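Local coordinates for protein phytoene synthase (Enterococcus hirae, PDB 5IYS) that probably joins isoprenoid diphosphates in the manner of squalene and phytoene synthases, and binds farnesyl thiodiphosphate, a substrate analogue, together with magnesium ions, at residues A[203-207]-A[208-212]. Numbering follows the deposited sequence.
Sequences KQAQT and QLVAL
The first turn of helix 207-227, with Gln206 at its N-cap position, forms this contact in the all-helical squalene/phytoene synthase fold: the incoming loop folds Ala205 back against Leu209 and Val210. Two backbone bonds define the turn. Val210 N donates to Gln206 O at 2.9 Å. One residue on, Ala211 N reaches Thr207 O at 3.1 Å. This i to i+4 spacing is that of an alpha-helix beginning at Thr207, in agreement with the backbone change from psi 170° at Gln206 to helical values thereafter.

Before the cap, the methyl of Ala205 points toward the helix and meets two side chains. Its CB lies 3.6 Å from Val210 CG2 and 3.8 Å from Leu209 CD2, both van der Waals contacts. Leu209 carries CG anti to its backbone N (chi1 -178°), which brings CD2 against the Ala205 methyl. Around this apolar patch, Tyr261 touches both Ala205 and Val210, while Leu263 packs on Leu209; backbone hydrogen bonds pair Ala205 with Tyr261 and Lys203 with Leu263, tying the loop to that same segment. The extended side chain of Gln206 turns to the preceding residues, its NE2 bonding to Glu202 OE2.

The Gln208 chain bends at chi2 (75°) and returns toward the helix start, where its OE1 stands 3.8 Å from Thr207 N and 4.0 Å from Gln206 CB, both no more than neighbouring approaches. Val210 also packs against the backbone of the turn: CG2, the branch beside its own backbone N, sits 3.3 Å from Gln206 O, the same oxygen that accepts the Val210 N-H.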
loop_
_atom_site.group_PDB
_atom_site.type_symbol
_atom_site.label_atom_id
_atom_site.label_comp_id
_atom_site.label_asym_id
_atom_site.label_seq_id
_atom_site.Cartn_x
_atom_site.Cartn_y
_atom_site.Cartn_z
ATOM N N LYS A 203 -8.076 -6.292 24.289
ATOM C CA LYS A 203 -8.569 -7.167 23.220
ATOM C C LYS A 203 -9.644 -6.527 22.342
ATOM O O LYS A 203 -9.633 -6.687 21.118
ATOM C CB LYS A 203 -9.066 -8.499 23.788
ATOM C CG LYS A 203 -7.948 -9.324 24.422
ATOM C CD LYS A 203 -8.012 -10.790 23.997
ATOM C CE LYS A 203 -8.067 -10.956 22.470
ATOM N NZ LYS A 203 -6.837 -10.513 21.727
ATOM N N GLN A 204 -10.534 -5.766 22.972
ATOM C CA GLN A 204 -11.601 -5.053 22.275
ATOM C C GLN A 204 -11.544 -3.564 22.632
ATOM O O GLN A 204 -11.197 -3.194 23.754
ATOM C CB GLN A 204 -12.979 -5.649 22.593
ATOM C CG GLN A 204 -13.074 -7.180 22.575
ATOM C CD GLN A 204 -13.036 -7.769 21.174
ATOM O OE1 GLN A 204 -12.374 -8.783 20.940
ATOM N NE2 GLN A 204 -13.780 -7.168 20.244
ATOM N N ALA A 205 -11.738 -2.706 21.632
ATOM C CA ALA A 205 -11.702 -1.263 21.853
ATOM C C ALA A 205 -12.755 -0.805 22.868
ATOM O O ALA A 205 -13.933 -1.115 22.721
ATOM C CB ALA A 205 -11.895 -0.522 20.545
ATOM N N GLN A 206 -12.346 0.076 23.774
ATOM C CA GLN A 206 -13.301 0.779 24.623
ATOM C C GLN A 206 -14.066 1.810 23.807
ATOM O O GLN A 206 -13.726 2.093 22.654
ATOM C CB GLN A 206 -12.601 1.476 25.785
ATOM C CG GLN A 206 -12.514 0.609 27.022
ATOM C CD GLN A 206 -11.470 1.124 27.986
ATOM O OE1 GLN A 206 -11.712 2.086 28.719
ATOM N NE2 GLN A 206 -10.272 0.557 27.918
ATOM N N THR A 207 -15.097 2.364 24.434
ATOM C CA THR A 207 -16.049 3.230 23.754
ATOM C C THR A 207 -15.341 4.411 23.117
ATOM O O THR A 207 -15.629 4.737 21.970
ATOM C CB THR A 207 -17.162 3.716 24.716
ATOM O OG1 THR A 207 -17.971 2.591 25.061
ATOM C CG2 THR A 207 -18.043 4.804 24.071
ATOM N N GLN A 208 -14.427 5.030 23.857
ATOM C CA GLN A 208 -13.686 6.169 23.351
ATOM C C GLN A 208 -12.852 5.783 22.121
ATOM O O GLN A 208 -12.776 6.560 21.172
ATOM C CB GLN A 208 -12.768 6.765 24.418
ATOM C CG GLN A 208 -13.489 7.433 25.590
ATOM C CD GLN A 208 -14.082 6.427 26.556
ATOM O OE1 GLN A 208 -13.714 5.248 26.562
ATOM N NE2 GLN A 208 -15.034 6.883 27.362
ATOM N N LEU A 209 -12.180 4.633 22.184
ATOM C CA LEU A 209 -11.341 4.182 21.057
ATOM C C LEU A 209 -12.170 3.768 19.841
ATOM O O LEU A 209 -11.731 3.917 18.686
ATOM C CB LEU A 209 -10.358 3.090 21.494
ATOM C CG LEU A 209 -9.371 2.521 20.467
ATOM C CD1 LEU A 209 -8.392 3.587 19.920
ATOM C CD2 LEU A 209 -8.604 1.369 21.094
ATOM N N VAL A 210 -13.398 3.315 20.073
ATOM C CA VAL A 210 -14.286 3.013 18.955
ATOM C C VAL A 210 -14.656 4.294 18.210
ATOM O O VAL A 210 -14.588 4.355 16.982
ATOM C CB VAL A 210 -15.535 2.217 19.382
ATOM C CG1 VAL A 210 -16.488 2.055 18.189
ATOM C CG2 VAL A 210 -15.122 0.830 19.905
ATOM N N ALA A 211 -14.922 5.353 18.972
ATOM C CA ALA A 211 -15.204 6.664 18.403
ATOM C C ALA A 211 -14.076 7.111 17.482
ATOM O O ALA A 211 -14.330 7.549 16.356
ATOM C CB ALA A 211 -15.412 7.669 19.515
ATOM N N LEU A 212 -12.849 7.065 18.000
ATOM C CA LEU A 212 -11.667 7.473 17.262
ATOM C C LEU A 212 -11.458 6.599 16.022
ATOM O O LEU A 212 -11.333 7.124 14.919
ATOM C CB LEU A 212 -10.433 7.395 18.164
ATOM C CG LEU A 212 -9.095 7.919 17.629
ATOM C CD1 LEU A 212 -8.060 8.051 18.764
ATOM C CD2 LEU A 212 -8.556 7.043 16.504
#